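Local coordinates for uncharacterized protein PA2218 (Pseudomonas aeruginosa, PDB 2HDW) that is of unknown substrate but, having an alpha/beta hydrolase fold, probably acts as a hydrolase, at residues Thr80-Leu85 with Ala129-Tyr134; Ala107-Ser112 with His274-Asn279. All blocks are in the same frame, centred on the assembly; numbering follows the deposited sequence.

The two contacts show how the sheet of an alpha/beta hydrolase fold and the loops packed beside it are tied together. Their segments alternate along the chain: 80-85, 107-112, 129-134, then 274-279 well over a hundred residues later. Contact 1 pairs strands 80-88 and 126-130, antiparallel neighbours in the mixed eight-stranded sheet. Contact 2 joins the loop between strand 96-102 and helix 112-122 to the loop that follows helix 258-267. Their centres are about 11 Å apart, and they touch: K109 NZ of contact 2 forms a salt bridge with D131 OD2 of contact 1, at 2.7 Å. The salt bridge thereby links segment 129-134 to the loop that precedes helix 112-122.

Contact 1 (Thr80-Leu85 with Ala129-Tyr134); sequences TLAADL and AFDPSY
L81 lays one methyl, CD2, against the chain at S133, 3.3 Å from S133 OG, which is itself hydrogen-bonded to D154. With CG anti to the carbonyl carbon (chi1 -49°), the side chain leans across to the partner segment where the two backbones have already drawn apart. Two residues further on, A83 and F130 form a non-hydrogen-bonded antiparallel pair whose side chains rise from the same face, CB to CB at 3.6 Å. The F130 ring then turns away from A83 and meets F155 edge-to-face. On the other face, D84 stands beside A129 in the adjoining hydrogen-bonded pair, where D84 N donates to A129 O at 2.8 Å and A129 N to D84 O at 2.9 Å. A further, nearly straight bond runs from D131 N to A82 O (2.9 Å, 172° at the hydrogen). The two buried acids find their partners outside the two segments: D84 OD1 is held by H68 and K58, and D131 OD2 by K109 and the amide of E137. Strand 66-74 packs against L81 and A83 through F73, while helix 148-164 lies on L81 through D154, on F130 through A158 and on S133 through I150.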
loop_
_atom_site.group_PDB
_atom_site.type_symbol
_atom_site.label_atom_id
_atom_site.label_comp_id
_atom_site.label_asym_id
_atom_site.label_seq_id
_atom_site.Cartn_x
_atom_site.Cartn_y
_atom_site.Cartn_z
ATOM N N THR A 80 -1.256 -14.401 -9.240
ATOM C CA THR A 80 -2.350 -14.641 -8.304
ATOM C C THR A 80 -1.987 -14.036 -6.954
ATOM O O THR A 80 -0.925 -14.329 -6.397
ATOM C CB THR A 80 -2.616 -16.149 -8.136
ATOM O OG1 THR A 80 -2.998 -16.705 -9.401
ATOM C CG2 THR A 80 -3.734 -16.391 -7.125
ATOM N N LEU A 81 -2.868 -13.183 -6.439
ATOM C CA LEU A 81 -2.630 -12.514 -5.167
ATOM C C LEU A 81 -3.444 -13.105 -4.021
ATOM O O LEU A 81 -4.520 -13.658 -4.232
ATOM C CB LEU A 81 -2.963 -11.026 -5.296
ATOM C CG LEU A 81 -2.366 -10.279 -6.491
ATOM C CD1 LEU A 81 -2.874 -8.848 -6.496
ATOM C CD2 LEU A 81 -0.843 -10.307 -6.422
ATOM N N ALA A 82 -2.912 -12.989 -2.808
ATOM C CA ALA A 82 -3.592 -13.475 -1.615
ATOM C C ALA A 82 -4.123 -12.259 -0.860
ATOM O O ALA A 82 -3.508 -11.192 -0.875
ATOM C CB ALA A 82 -2.624 -14.266 -0.731
ATOM N N ALA A 83 -5.261 -12.415 -0.195
ATOM C CA ALA A 83 -5.842 -11.300 0.536
ATOM C C ALA A 83 -6.775 -11.738 1.656
ATOM O O ALA A 83 -7.224 -12.888 1.698
ATOM C CB ALA A 83 -6.597 -10.390 -0.430
ATOM N N ASP A 84 -7.049 -10.807 2.566
ATOM C CA ASP A 84 -7.959 -11.044 3.678
ATOM C C ASP A 84 -9.198 -10.221 3.370
ATOM O O ASP A 84 -9.103 -9.029 3.073
ATOM C CB ASP A 84 -7.357 -10.567 5.006
ATOM C CG ASP A 84 -6.270 -11.489 5.529
ATOM O OD1 ASP A 84 -6.567 -12.681 5.770
ATOM O OD2 ASP A 84 -5.121 -11.021 5.711
ATOM N N LEU A 85 -10.354 -10.867 3.432
ATOM C CA LEU A 85 -11.629 -10.220 3.169
ATOM C C LEU A 85 -12.406 -10.103 4.477
ATOM O O LEU A 85 -12.559 -11.088 5.198
ATOM C CB LEU A 85 -12.428 -11.053 2.171
ATOM C CG LEU A 85 -13.857 -10.624 1.839
ATOM C CD1 LEU A 85 -13.845 -9.317 1.053
ATOM C CD2 LEU A 85 -14.519 -11.724 1.032
ATOM N N ALA A 129 -7.762 -6.559 2.253
ATOM C CA ALA A 129 -6.359 -6.175 2.413
ATOM C C ALA A 129 -5.606 -7.263 1.647
ATOM O O ALA A 129 -5.780 -8.451 1.917
ATOM C CB ALA A 129 -5.960 -6.179 3.896
ATOM N N PHE A 130 -4.774 -6.863 0.689
ATOM C CA PHE A 130 -4.063 -7.829 -0.135
ATOM C C PHE A 130 -2.545 -7.731 -0.105
ATOM O O PHE A 130 -1.976 -6.695 0.244
ATOM C CB PHE A 130 -4.523 -7.675 -1.584
ATOM C CG PHE A 130 -4.124 -6.362 -2.203
ATOM C CD1 PHE A 130 -2.853 -6.196 -2.760
ATOM C CD2 PHE A 130 -5.001 -5.278 -2.197
ATOM C CE1 PHE A 130 -2.462 -4.969 -3.299
ATOM C CE2 PHE A 130 -4.622 -4.045 -2.732
ATOM C CZ PHE A 130 -3.348 -3.891 -3.285
ATOM N N ASP A 131 -1.897 -8.831 -0.476
ATOM C CA ASP A 131 -0.449 -8.866 -0.563
ATOM C C ASP A 131 -0.084 -8.576 -2.017
ATOM O O ASP A 131 -0.560 -9.249 -2.938
ATOM C CB ASP A 131 0.102 -10.240 -0.166
ATOM C CG ASP A 131 0.080 -10.466 1.332
ATOM O OD1 ASP A 131 0.164 -9.467 2.083
ATOM O OD2 ASP A 131 0.001 -11.639 1.759
ATOM N N PRO A 132 0.749 -7.549 -2.243
ATOM C CA PRO A 132 1.171 -7.181 -3.598
ATOM C C PRO A 132 1.866 -8.346 -4.303
ATOM O O PRO A 132 2.368 -9.269 -3.653
ATOM C CB PRO A 132 2.128 -6.014 -3.355
ATOM C CG PRO A 132 1.573 -5.379 -2.106
ATOM C CD PRO A 132 1.246 -6.578 -1.250
ATOM N N SER A 133 1.875 -8.302 -5.634
ATOM C CA SER A 133 2.531 -9.330 -6.443
ATOM C C SER A 133 3.945 -9.614 -5.931
ATOM O O SER A 133 4.649 -8.700 -5.509
ATOM C CB SER A 133 2.613 -8.878 -7.910
ATOM O OG SER A 133 1.366 -9.013 -8.580
ATOM N N TYR A 134 4.350 -10.880 -5.974
ATOM C CA TYR A 134 5.684 -11.305 -5.545
ATOM C C TYR A 134 5.965 -11.219 -4.043
ATOM O O TYR A 134 7.078 -11.543 -3.615
ATOM C CB TYR A 134 6.768 -10.489 -6.258
ATOM C CG TYR A 134 6.696 -10.476 -7.764
ATOM C CD1 TYR A 134 7.155 -11.554 -8.523
ATOM C CD2 TYR A 134 6.195 -9.364 -8.436
ATOM C CE1 TYR A 134 7.113 -11.517 -9.919
ATOM C CE2 TYR A 134 6.151 -9.317 -9.827
ATOM C CZ TYR A 134 6.607 -10.391 -10.561
ATOM O OH TYR A 134 6.525 -10.336 -11.936
#

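Contact 2 (Ala107-Ser112 with His274-Asn279); sequences AVKEQS and HPRAVN
E110 crosses H274 obliquely, its carboxylate stacked on one face toward the rim of the imidazole with the planes 27° apart, and E110 CB is only 3.4 Å from H274 CD2. P275 CD lies toward the rim on the opposite face. V108 comes in obliquely, its CG2 3.9 Å from H274 ND1, and the same methyl also meets A277 CB. Beside it the Q111 amide passes close to A277, with OE1 3.3 Å from A277 CB. That amide is fixed at both ends, since Q111 OE1 accepts from V108 N at 2.9 Å and NE2 donates to G272 O. This is the close-packed, buried part of the contact, built by two type I turns, V108-Q111 and H274-A277.

Toward partly exposed R276 the packing gives way to charge and water. R276 bends at chi3 (-68°) and lays its guanidinium under H274 CE1, which sits over the centre of the group. R276 NH2 reaches E110 OE2 at 2.8 Å from above the carboxylate plane; OE2 lies near the guanidinium plane, but the bond is bent (130° at the hydrogen). K109 NZ meets E110 OE2 at 2.7 Å from the opposite face, on the syn side. One water donates to E110 OE1 and accepts from R276 NE at 2.8 Å.

D57 extends the network, taking both R276 NH2 and H274 NE2, while H274 ND1 accepts from R276 N. Two cations on one carboxylate oxygen probably keep E110 ionised, and E110 and D57 around R276, with E110, D131 and E137 around K109, probably offset the closeness of the cations. The chemistry suggests that apolar and stacking contacts, with the Q111 bonds, shape the close part, while a buried carboxylate shared by two cations ties the loops by charge on the side of R276.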
loop_
_atom_site.group_PDB
_atom_site.type_symbol
_atom_site.label_atom_id
_atom_site.label_comp_id
_atom_site.label_asym_id
_atom_site.label_seq_id
_atom_site.Cartn_x
_atom_site.Cartn_y
_atom_site.Cartn_z
ATOM N N ALA A 107 5.167 -3.938 2.975
ATOM C CA ALA A 107 4.454 -4.479 4.125
ATOM C C ALA A 107 3.461 -5.512 3.611
ATOM O O ALA A 107 3.164 -5.552 2.415
ATOM C CB ALA A 107 3.716 -3.363 4.859
ATOM N N VAL A 108 2.957 -6.351 4.508
ATOM C CA VAL A 108 1.981 -7.365 4.124
ATOM C C VAL A 108 0.629 -7.078 4.767
ATOM O O VAL A 108 0.526 -6.265 5.695
ATOM C CB VAL A 108 2.442 -8.785 4.524
ATOM C CG1 VAL A 108 3.651 -9.178 3.698
ATOM C CG2 VAL A 108 2.776 -8.831 6.019
ATOM N N LYS A 109 -0.397 -7.763 4.274
ATOM C CA LYS A 109 -1.760 -7.591 4.755
ATOM C C LYS A 109 -1.967 -7.807 6.254
ATOM O O LYS A 109 -2.940 -7.311 6.816
ATOM C CB LYS A 109 -2.699 -8.517 3.977
ATOM C CG LYS A 109 -2.419 -10.007 4.176
ATOM C CD LYS A 109 -3.214 -10.848 3.184
ATOM C CE LYS A 109 -3.076 -12.347 3.455
ATOM N NZ LYS A 109 -1.659 -12.814 3.481
ATOM N N GLU A 110 -1.076 -8.548 6.905
ATOM C CA GLU A 110 -1.233 -8.787 8.336
ATOM C C GLU A 110 -0.831 -7.565 9.162
ATOM O O GLU A 110 -1.058 -7.514 10.373
ATOM C CB GLU A 110 -0.411 -10.003 8.776
ATOM C CG GLU A 110 -0.882 -11.339 8.188
ATOM C CD GLU A 110 -0.477 -11.533 6.732
ATOM O OE1 GLU A 110 0.334 -10.733 6.210
ATOM O OE2 GLU A 110 -0.956 -12.503 6.108
ATOM N N GLN A 111 -0.234 -6.577 8.503
ATOM C CA GLN A 111 0.188 -5.374 9.188
ATOM C C GLN A 111 -0.860 -4.258 9.058
ATOM O O GLN A 111 -2.058 -4.530 9.157
ATOM C CB GLN A 111 1.579 -4.959 8.674
ATOM C CG GLN A 111 2.642 -6.017 9.023
ATOM C CD GLN A 111 3.968 -5.834 8.303
ATOM O OE1 GLN A 111 4.011 -5.658 7.082
ATOM N NE2 GLN A 111 5.065 -5.899 9.056
ATOM N N SER A 112 -0.424 -3.026 8.828
ATOM C CA SER A 112 -1.334 -1.885 8.743
ATOM C C SER A 112 -2.575 -1.985 7.845
ATOM O O SER A 112 -3.672 -1.613 8.274
ATOM C CB SER A 112 -0.551 -0.624 8.368
ATOM O OG SER A 112 -1.342 0.535 8.576
ATOM N N HIS A 274 6.180 -8.806 11.130
ATOM C CA HIS A 274 5.588 -9.971 10.486
ATOM C C HIS A 274 6.673 -10.555 9.598
ATOM O O HIS A 274 7.215 -9.869 8.732
ATOM C CB HIS A 274 4.343 -9.648 9.667
ATOM C CG HIS A 274 3.598 -10.878 9.257
ATOM N ND1 HIS A 274 4.070 -11.744 8.293
ATOM C CD2 HIS A 274 2.479 -11.452 9.759
ATOM C CE1 HIS A 274 3.278 -12.798 8.222
ATOM N NE2 HIS A 274 2.305 -12.646 9.103
ATOM N N PRO A 275 7.004 -11.839 9.806
ATOM C CA PRO A 275 8.040 -12.558 9.056
ATOM C C PRO A 275 8.025 -12.510 7.533
ATOM O O PRO A 275 9.080 -12.627 6.908
ATOM C CB PRO A 275 7.928 -13.985 9.590
ATOM C CG PRO A 275 6.476 -14.091 9.960
ATOM C CD PRO A 275 6.220 -12.771 10.638
ATOM N N ARG A 276 6.855 -12.343 6.926
ATOM C CA ARG A 276 6.793 -12.311 5.469
ATOM C C ARG A 276 7.002 -10.927 4.851
ATOM O O ARG A 276 7.201 -10.809 3.645
ATOM C CB ARG A 276 5.465 -12.911 4.980
ATOM C CG ARG A 276 5.321 -14.402 5.298
ATOM C CD ARG A 276 4.173 -15.032 4.511
ATOM N NE ARG A 276 2.859 -14.546 4.922
ATOM C CZ ARG A 276 2.159 -15.046 5.934
ATOM N NH1 ARG A 276 2.644 -16.059 6.647
ATOM N NH2 ARG A 276 0.977 -14.536 6.238
ATOM N N ALA A 277 6.991 -9.886 5.674
ATOM C CA ALA A 277 7.163 -8.525 5.162
ATOM C C ALA A 277 8.590 -8.172 4.772
ATOM O O ALA A 277 9.546 -8.503 5.484
ATOM C CB ALA A 277 6.650 -7.509 6.182
ATOM N N VAL A 278 8.723 -7.497 3.629
ATOM C CA VAL A 278 10.019 -7.040 3.145
ATOM C C VAL A 278 10.631 -6.117 4.198
ATOM O O VAL A 278 11.811 -6.225 4.538
ATOM C CB VAL A 278 9.875 -6.230 1.827
ATOM C CG1 VAL A 278 11.097 -5.322 1.627
ATOM C CG2 VAL A 278 9.726 -7.176 0.650
ATOM N N ASN A 279 9.816 -5.205 4.717
ATOM C CA ASN A 279 10.298 -4.251 5.700
ATOM C C ASN A 279 10.665 -4.866 7.043
ATOM O O ASN A 279 11.408 -4.267 7.816
ATOM C CB ASN A 279 9.272 -3.128 5.878
ATOM C CG ASN A 279 9.036 -2.359 4.587
ATOM O OD1 ASN A 279 9.903 -2.334 3.710
ATOM N ND2 ASN A 279 7.872 -1.725 4.466
HETATM O O HOH W 1 1.602 -12.129 4.092
#